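D-glucosaminate-6-phosphate ammonia lyase (Salmonella typhimurium, PDB 7LCE) is a pyridoxal-phosphate-dependent enzyme of the aminotransferase-like superfamily, related by sequence to selenocysteine synthases, with its cofactor held covalently in the larger domain. Local coordinates at residues A64-I69 with T228-C233; S71-G76 with M206-G211; H284-D289 with I302-N307. All coordinates share one frame; numbering follows the deposited sequence.

Overall arrangement
From the N terminus, the chain first lays down strand 66-70 at the margin of the seven-stranded mixed sheet and passes at once into helix 73-86. Contact 1 closes the longer loop, bringing helix 227-234 back against that strand. Contact 2 closes a shorter loop within it, where strand 206-210 of the same sheet meets the start of helix 73-86. The two touch through Met-206, whose SD lies against Cys-233 and Trp-229, and together they tie sheet and helices of the cofactor domain. Contact 3 follows later in the chain as a hairpin in a separate antiparallel sheet, its centre about 39 Å from that of contact 2.

Contact 1 of 3, residues A64-I69 with T228-C233; sequences AEDSYI and TWIAAC
Ile-230 has chi1 near -66°, which places CG2 anti to its backbone N and sets that methyl against the strand, while Tyr-68, with CG anti to its own N (chi1 177°), swings its ring toward Cys-233. Ile-230 is the hub. Its CG2 rests on the peptide between Ser-67 and Tyr-68, 3.6 Å from Ser-67 C, and its CG1 approaches the carbonyl of Asp-66, 3.5 Å from Asp-66 O. A branched aliphatic residue suits the place because its two arms cover successive peptide units of strand 66-69, along which the helix runs nearly parallel. Farther on, Cys-233 meets the tyrosine: its CB lies 4.2 Å from Tyr-68 CD2, and its carbonyl O sits over one face of the ring, toward the rim. Small and mildly apolar, cysteine lets the helix stay close.

Asp-66 is both packed, its CB 3.9 Å from Ile-230 CG2, and charged. Ser-67 N donates to Asp-66 OD1 (2.7 Å) from above the carboxylate plane, and OD2 forms a salt bridge with Lys-234, just beyond 228-233. Glu-65 and Asp-66 form a classic beta bulge opposite Gly-225. Ser-67 turns its CB away from Ile-230, and its OG is hydrogen-bonded to Ser-59 OG and Thr-224 OG1. No hydrogen bond joins the two segments, so this buried contact rests on van der Waals packing, chiefly of Ile-230 against the strand's backbone, with the Asp-66 carboxylate satisfied beside it.

Contact 2 of 3, residues S71-G76 with M206-G211; sequences SCASAG and MVIYSG
Ala-73 and Gly-76 bring the first turn of helix 73-86 down on strand 206-210, an element of the large domain of fold type I pyridoxal-phosphate enzymes, in which the N-terminal end of a helix receives the cofactor phosphate. Ser-71 leads into this turn and packs against Ala-243 of the second subunit, which thus comes close to this helix start. Cys-72 takes the N-cap position: its SG accepts the amide of Ala-75 at 3.5 Å, with an N-H...S angle of 152°. The long, soft sulfur can still reach a first-turn amide, and Gly-76 N closes the turn on Cys-72 O.

Ala-73 is the first contact residue proper. Its CB points at the strand and fits between two side chains, 3.8 Å from Ile-208 CG2 and 3.8 Å from Ser-210 CB; a single methyl suits so close an approach. Its backbone N, still unused by the helix, donates to OP2 of the modified lysine LLP at position 213, and Ser-74, facing away from the strand, has its OG hydrogen-bonded to OP1 of the same group and to Tyr-116 OH. Across the contact, Ser-210 has OG anti to its backbone N (chi1 171°); that turns the hydroxyl to OP2 while its CB remains against Ala-73. Helix and strand thus hold one phosphate jointly, and the partial positive charge of the helix start probably helps to stabilise it.

At Gly-76 the absence of a side chain lets the helix backbone lie directly on Ile-208, whose two branches spread beneath the turn: the CG2 methyl lies 3.4 Å from Ala-73 O, and the CG1 methylene 3.7 Å from Gly-76 C.

Contact 3 of 3, residues H284-D289 with I302-N307; sequences HGLYAD and IRVRVN
Tyr-287 O is gripped twice from the opposite strand: Arg-305 N donates to it at 2.7 Å with an almost straight N-H...O angle of 177°, and the CA of Val-304 adds a weaker C-H...O contact. Tyr-287 N returns the bond to Arg-305 O, making a hydrogen-bonded antiparallel pair. Asp-289 and Arg-303 form the next such pair, and at the other end Asn-307 N donates to Gly-285 O at 2.9 Å. Gly-285 has a positive phi of 92°, a conformation that glycine adopts easily as the chain enters the strand.

Side chains alternate between two faces. On one, Asp-289 and Arg-303 form a salt bridge, the carboxylate at the edge of the guanidinium and their planes 38° apart; NE to OD1 is weak at 3.3 Å, and the shorter NH2 to OD2 approach is doubtful in its exact length. Arg-305, bent at chi3, runs beside Tyr-287 and brings NH1 to the ring edge, 3.6 Å from CD2, while its NH2 lies above the Arg-303 guanidinium. The nearby Asp-289 carboxylate probably eases this meeting of arginines. A calcium ion lies about 4 Å from the Asp-289 side chain.

The other face is aliphatic. Leu-286 CD2 lies 3.7 Å from Val-306 CG2, and Ala-288 CB is 4.0 Å from Ile-302 CG2. Leu-286 and Ala-288 meet Ile-280 of helix 270-282, Ile-302 meets Leu-273 and Val-276 of the same helix, and Val-306 touches Ala-315 and Val-318 of helix 315-324, while strand 340-343 pairs with the other edge of strand 300-306, the middle one of the three.

Contact 1 of 3, residues A64-I69 with T228-C233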
loop_
_atom_site.group_PDB
_atom_site.type_symbol
_atom_site.label_atom_id
_atom_site.label_comp_id
_atom_site.label_asym_id
_atom_site.label_seq_id
_atom_site.Cartn_x
_atom_site.Cartn_y
_atom_site.Cartn_z
ATOM N N ALA A 64 39.481 13.285 25.204
ATOM C CA ALA A 64 39.015 12.643 23.987
ATOM C C ALA A 64 39.861 13.083 22.796
ATOM O O ALA A 64 40.730 13.950 22.901
ATOM C CB ALA A 64 37.539 12.953 23.747
ATOM N N GLU A 65 39.593 12.483 21.636
ATOM C CA GLU A 65 40.374 12.801 20.448
ATOM C C GLU A 65 40.017 14.179 19.903
ATOM O O GLU A 65 40.908 14.963 19.554
ATOM C CB GLU A 65 40.168 11.719 19.388
ATOM C CG GLU A 65 40.507 10.321 19.883
ATOM C CD GLU A 65 40.218 9.246 18.855
ATOM O OE1 GLU A 65 39.458 9.525 17.901
ATOM O OE2 GLU A 65 40.734 8.118 19.009
ATOM N N ASP A 66 38.726 14.495 19.822
ATOM C CA ASP A 66 38.280 15.782 19.306
ATOM C C ASP A 66 37.006 16.190 20.038
ATOM O O ASP A 66 36.428 15.413 20.803
ATOM C CB ASP A 66 38.064 15.732 17.788
ATOM C CG ASP A 66 38.130 17.107 17.136
ATOM O OD1 ASP A 66 38.292 18.111 17.864
ATOM O OD2 ASP A 66 38.031 17.183 15.892
ATOM N N SER A 67 36.577 17.427 19.797
ATOM C CA SER A 67 35.384 17.965 20.435
ATOM C C SER A 67 34.722 18.969 19.503
ATOM O O SER A 67 35.348 19.497 18.580
ATOM C CB SER A 67 35.708 18.626 21.783
ATOM O OG SER A 67 36.227 17.687 22.710
ATOM N N TYR A 68 33.441 19.224 19.755
ATOM C CA TYR A 68 32.665 20.174 18.967
ATOM C C TYR A 68 31.733 20.928 19.900
ATOM O O TYR A 68 30.989 20.309 20.665
ATOM C CB TYR A 68 31.865 19.462 17.870
ATOM C CG TYR A 68 30.982 20.377 17.049
ATOM C CD1 TYR A 68 31.533 21.315 16.186
ATOM C CD2 TYR A 68 29.599 20.294 17.126
ATOM C CE1 TYR A 68 30.731 22.151 15.431
ATOM C CE2 TYR A 68 28.788 21.126 16.374
ATOM C CZ TYR A 68 29.360 22.053 15.528
ATOM O OH TYR A 68 28.558 22.884 14.775
ATOM N N ILE A 69 31.765 22.260 19.824
ATOM C CA ILE A 69 30.984 23.115 20.711
ATOM C C ILE A 69 29.614 23.367 20.097
ATOM O O ILE A 69 29.492 23.617 18.891
ATOM C CB ILE A 69 31.720 24.440 20.989
ATOM C CG1 ILE A 69 33.031 24.182 21.728
ATOM C CG2 ILE A 69 30.843 25.389 21.790
ATOM C CD1 ILE A 69 33.727 25.447 22.185
ATOM N N THR A 228 36.544 10.510 14.489
ATOM C CA THR A 228 35.746 10.147 13.320
ATOM C C THR A 228 34.284 10.548 13.492
ATOM O O THR A 228 33.634 10.967 12.528
ATOM C CB THR A 228 35.862 8.648 13.036
ATOM O OG1 THR A 228 35.444 7.903 14.186
ATOM C CG2 THR A 228 37.297 8.281 12.699
ATOM N N TRP A 229 33.750 10.434 14.709
ATOM C CA TRP A 229 32.359 10.803 14.944
ATOM C C TRP A 229 32.195 12.292 15.220
ATOM O O TRP A 229 31.183 12.883 14.828
ATOM C CB TRP A 229 31.776 9.985 16.099
ATOM C CG TRP A 229 31.541 8.553 15.737
ATOM C CD1 TRP A 229 32.209 7.464 16.219
ATOM C CD2 TRP A 229 30.580 8.053 14.801
ATOM N NE1 TRP A 229 31.718 6.316 15.646
ATOM C CE2 TRP A 229 30.717 6.651 14.771
ATOM C CE3 TRP A 229 29.617 8.655 13.987
ATOM C CZ2 TRP A 229 29.927 5.842 13.960
ATOM C CZ3 TRP A 229 28.833 7.848 13.180
ATOM C CH2 TRP A 229 28.994 6.457 13.172
ATOM N N ILE A 230 33.164 12.910 15.901
ATOM C CA ILE A 230 33.113 14.356 16.098
ATOM C C ILE A 230 33.131 15.070 14.752
ATOM O O ILE A 230 32.467 16.097 14.566
ATOM C CB ILE A 230 34.267 14.819 17.005
ATOM C CG1 ILE A 230 34.095 14.256 18.416
ATOM C CG2 ILE A 230 34.324 16.337 17.070
ATOM C CD1 ILE A 230 32.857 14.759 19.122
ATOM N N ALA A 231 33.882 14.528 13.789
ATOM C CA ALA A 231 33.885 15.091 12.442
ATOM C C ALA A 231 32.493 15.057 11.826
ATOM O O ALA A 231 32.079 16.012 11.156
ATOM C CB ALA A 231 34.883 14.337 11.564
ATOM N N ALA A 232 31.748 13.970 12.051
ATOM C CA ALA A 232 30.375 13.904 11.561
ATOM C C ALA A 232 29.481 14.910 12.272
ATOM O O ALA A 232 28.493 15.374 11.693
ATOM C CB ALA A 232 29.820 12.491 11.725
ATOM N N CYS A 233 29.803 15.255 13.520
ATOM C CA CYS A 233 29.070 16.319 14.196
ATOM C C CYS A 233 29.361 17.664 13.546
ATOM O O CYS A 233 28.441 18.444 13.271
ATOM C CB CYS A 233 29.426 16.351 15.681
ATOM S SG CYS A 233 28.947 14.872 16.598
#

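Contact 2 of 3, residues S71-G76 with M206-G211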
loop_
_atom_site.group_PDB
_atom_site.type_symbol
_atom_site.label_atom_id
_atom_site.label_comp_id
_atom_site.label_asym_id
_atom_site.label_seq_id
_atom_site.Cartn_x
_atom_site.Cartn_y
_atom_site.Cartn_z
ATOM N N SER A 71 25.336 24.967 21.087
ATOM C CA SER A 71 24.653 26.004 21.855
ATOM C C SER A 71 24.198 25.489 23.214
ATOM O O SER A 71 24.134 26.258 24.180
ATOM C CB SER A 71 23.458 26.544 21.072
ATOM O OG SER A 71 22.485 25.532 20.876
ATOM N N CYS A 72 23.871 24.204 23.307
ATOM C CA CYS A 72 23.388 23.620 24.549
ATOM C C CYS A 72 23.506 22.106 24.447
ATOM O O CYS A 72 23.816 21.557 23.387
ATOM C CB CYS A 72 21.947 24.049 24.832
ATOM S SG CYS A 72 20.821 23.721 23.461
ATOM N N ALA A 73 23.249 21.433 25.570
ATOM C CA ALA A 73 23.321 19.976 25.577
ATOM C C ALA A 73 22.222 19.361 24.724
ATOM O O ALA A 73 22.437 18.315 24.102
ATOM C CB ALA A 73 23.249 19.446 27.007
ATOM N N SER A 74 21.039 19.984 24.688
ATOM C CA SER A 74 19.973 19.483 23.826
ATOM C C SER A 74 20.397 19.513 22.364
ATOM O O SER A 74 20.094 18.589 21.603
ATOM C CB SER A 74 18.697 20.303 24.027
ATOM O OG SER A 74 18.174 20.133 25.334
ATOM N N ALA A 75 21.104 20.570 21.957
ATOM C CA ALA A 75 21.635 20.619 20.600
ATOM C C ALA A 75 22.708 19.562 20.383
ATOM O O ALA A 75 22.810 19.000 19.287
ATOM C CB ALA A 75 22.196 22.009 20.301
ATOM N N GLY A 76 23.508 19.273 21.414
ATOM C CA GLY A 76 24.505 18.222 21.290
ATOM C C GLY A 76 23.882 16.859 21.059
ATOM O O GLY A 76 24.416 16.041 20.309
ATOM N N MET A 206 30.564 9.397 21.683
ATOM C CA MET A 206 30.229 10.815 21.770
ATOM C C MET A 206 29.539 11.092 23.097
ATOM O O MET A 206 28.536 10.450 23.423
ATOM C CB MET A 206 29.321 11.253 20.611
ATOM C CG MET A 206 29.968 11.178 19.236
ATOM S SD MET A 206 28.815 11.544 17.897
ATOM C CE MET A 206 27.830 10.048 17.826
ATOM N N VAL A 207 30.067 12.055 23.850
ATOM C CA VAL A 207 29.524 12.452 25.145
ATOM C C VAL A 207 29.159 13.931 25.094
ATOM O O VAL A 207 29.915 14.746 24.552
ATOM C CB VAL A 207 30.527 12.172 26.282
ATOM C CG1 VAL A 207 29.900 12.461 27.633
ATOM C CG2 VAL A 207 31.013 10.732 26.213
ATOM N N ILE A 208 27.999 14.275 25.651
ATOM C CA ILE A 208 27.441 15.621 25.569
ATOM C C ILE A 208 27.400 16.235 26.962
ATOM O O ILE A 208 26.910 15.609 27.910
ATOM C CB ILE A 208 26.035 15.618 24.944
ATOM C CG1 ILE A 208 26.086 15.146 23.490
ATOM C CG2 ILE A 208 25.416 16.999 25.031
ATOM C CD1 ILE A 208 25.906 13.660 23.322
ATOM N N TYR A 209 27.916 17.456 27.083
ATOM C CA TYR A 209 27.885 18.225 28.318
ATOM C C TYR A 209 27.185 19.556 28.078
ATOM O O TYR A 209 27.035 20.009 26.940
ATOM C CB TYR A 209 29.298 18.481 28.862
ATOM C CG TYR A 209 30.035 17.245 29.321
ATOM C CD1 TYR A 209 30.751 16.466 28.425
ATOM C CD2 TYR A 209 30.036 16.873 30.659
ATOM C CE1 TYR A 209 31.430 15.338 28.843
ATOM C CE2 TYR A 209 30.710 15.748 31.087
ATOM C CZ TYR A 209 31.408 14.984 30.177
ATOM O OH TYR A 209 32.086 13.863 30.601
ATOM N N SER A 210 26.757 20.184 29.171
ATOM C CA SER A 210 26.172 21.519 29.139
ATOM C C SER A 210 27.129 22.493 29.812
ATOM O O SER A 210 27.405 22.366 31.010
ATOM C CB SER A 210 24.812 21.540 29.832
ATOM O OG SER A 210 24.348 22.871 29.985
ATOM N N GLY A 211 27.625 23.463 29.043
ATOM C CA GLY A 211 28.598 24.401 29.582
ATOM C C GLY A 211 28.021 25.305 30.656
ATOM O O GLY A 211 28.714 25.673 31.608
#

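Contact 3 of 3, residues H284-D289 with I302-N307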
loop_
_atom_site.group_PDB
_atom_site.type_symbol
_atom_site.label_atom_id
_atom_site.label_comp_id
_atom_site.label_asym_id
_atom_site.label_seq_id
_atom_site.Cartn_x
_atom_site.Cartn_y
_atom_site.Cartn_z
ATOM N N HIS A 284 12.562 34.314 65.776
ATOM C CA HIS A 284 11.592 33.465 66.455
ATOM C C HIS A 284 10.863 32.580 65.452
ATOM O O HIS A 284 10.314 33.068 64.459
ATOM C CB HIS A 284 10.587 34.326 67.217
ATOM C CG HIS A 284 9.698 33.550 68.136
ATOM N ND1 HIS A 284 10.185 32.741 69.139
ATOM C CD2 HIS A 284 8.348 33.454 68.196
ATOM C CE1 HIS A 284 9.172 32.183 69.781
ATOM N NE2 HIS A 284 8.047 32.599 69.227
ATOM N N GLY A 285 10.845 31.274 65.723
ATOM C CA GLY A 285 10.210 30.313 64.847
ATOM C C GLY A 285 11.114 29.688 63.807
ATOM O O GLY A 285 10.670 28.778 63.094
ATOM N N LEU A 286 12.350 30.164 63.673
ATOM C CA LEU A 286 13.306 29.644 62.705
ATOM C C LEU A 286 14.502 29.021 63.411
ATOM O O LEU A 286 15.057 29.617 64.341
ATOM C CB LEU A 286 13.782 30.754 61.765
ATOM C CG LEU A 286 12.749 31.272 60.768
ATOM C CD1 LEU A 286 13.389 32.267 59.815
ATOM C CD2 LEU A 286 12.116 30.118 60.011
ATOM N N TYR A 287 14.887 27.819 62.982
ATOM C CA TYR A 287 16.111 27.172 63.445
ATOM C C TYR A 287 16.927 26.743 62.234
ATOM O O TYR A 287 16.421 26.020 61.370
ATOM C CB TYR A 287 15.845 25.960 64.340
ATOM C CG TYR A 287 17.130 25.220 64.654
ATOM C CD1 TYR A 287 18.000 25.686 65.632
ATOM C CD2 TYR A 287 17.491 24.080 63.948
ATOM C CE1 TYR A 287 19.185 25.024 65.911
ATOM C CE2 TYR A 287 18.675 23.415 64.216
ATOM C CZ TYR A 287 19.516 23.889 65.200
ATOM O OH TYR A 287 20.690 23.222 65.470
ATOM N N ALA A 288 18.173 27.206 62.159
ATOM C CA ALA A 288 19.049 26.919 61.034
ATOM C C ALA A 288 20.274 26.151 61.509
ATOM O O ALA A 288 20.832 26.448 62.569
ATOM C CB ALA A 288 19.483 28.204 60.321
ATOM N N ASP A 289 20.687 25.161 60.718
ATOM C CA ASP A 289 21.899 24.405 60.994
ATOM C C ASP A 289 22.508 23.977 59.668
ATOM O O ASP A 289 21.808 23.851 58.660
ATOM C CB ASP A 289 21.637 23.172 61.864
ATOM C CG ASP A 289 20.673 22.197 61.221
ATOM O OD1 ASP A 289 19.540 22.608 60.889
ATOM O OD2 ASP A 289 21.053 21.020 61.042
ATOM N N ILE A 302 22.683 25.270 54.293
ATOM C CA ILE A 302 22.054 25.807 55.497
ATOM C C ILE A 302 20.617 25.307 55.520
ATOM O O ILE A 302 19.745 25.835 54.824
ATOM C CB ILE A 302 22.117 27.336 55.560
ATOM C CG1 ILE A 302 23.563 27.830 55.520
ATOM C CG2 ILE A 302 21.416 27.848 56.812
ATOM C CD1 ILE A 302 23.677 29.323 55.303
ATOM N N ARG A 303 20.373 24.280 56.326
ATOM C CA ARG A 303 19.033 23.742 56.500
ATOM C C ARG A 303 18.265 24.610 57.487
ATOM O O ARG A 303 18.711 24.822 58.618
ATOM C CB ARG A 303 19.111 22.297 56.989
ATOM C CG ARG A 303 17.773 21.638 57.234
ATOM C CD ARG A 303 17.963 20.190 57.649
ATOM N NE ARG A 303 18.714 20.071 58.893
ATOM C CZ ARG A 303 19.218 18.937 59.355
ATOM N NH1 ARG A 303 19.067 17.797 58.700
ATOM N NH2 ARG A 303 19.886 18.943 60.504
ATOM N N VAL A 304 17.103 25.102 57.063
ATOM C CA VAL A 304 16.282 26.001 57.867
ATOM C C VAL A 304 14.985 25.277 58.189
ATOM O O VAL A 304 14.241 24.885 57.281
ATOM C CB VAL A 304 16.002 27.325 57.139
ATOM C CG1 VAL A 304 15.221 28.267 58.041
ATOM C CG2 VAL A 304 17.301 27.969 56.691
ATOM N N ARG A 305 14.713 25.108 59.479
ATOM C CA ARG A 305 13.510 24.442 59.951
ATOM C C ARG A 305 12.565 25.481 60.539
ATOM O O ARG A 305 12.986 26.340 61.321
ATOM C CB ARG A 305 13.862 23.375 60.992
ATOM C CG ARG A 305 12.687 22.544 61.481
ATOM C CD ARG A 305 13.162 21.340 62.289
ATOM N NE ARG A 305 13.992 20.431 61.505
ATOM C CZ ARG A 305 15.317 20.382 61.561
ATOM N NH1 ARG A 305 16.006 21.179 62.361
ATOM N NH2 ARG A 305 15.968 19.512 60.795
ATOM N N VAL A 306 11.293 25.398 60.163
ATOM C CA VAL A 306 10.283 26.372 60.556
ATOM C C VAL A 306 9.350 25.719 61.563
ATOM O O VAL A 306 8.904 24.583 61.360
ATOM C CB VAL A 306 9.500 26.889 59.337
ATOM C CG1 VAL A 306 8.607 28.051 59.734
ATOM C CG2 VAL A 306 10.456 27.294 58.230
ATOM N N ASN A 307 9.054 26.436 62.642
ATOM C CA ASN A 307 8.080 25.995 63.631
ATOM C C ASN A 307 6.808 26.802 63.422
ATOM O O ASN A 307 6.773 28.004 63.705
ATOM C CB ASN A 307 8.617 26.169 65.050
ATOM C CG ASN A 307 7.673 25.619 66.097
ATOM O OD1 ASN A 307 6.968 26.370 66.770
ATOM N ND2 ASN A 307 7.646 24.299 66.234
#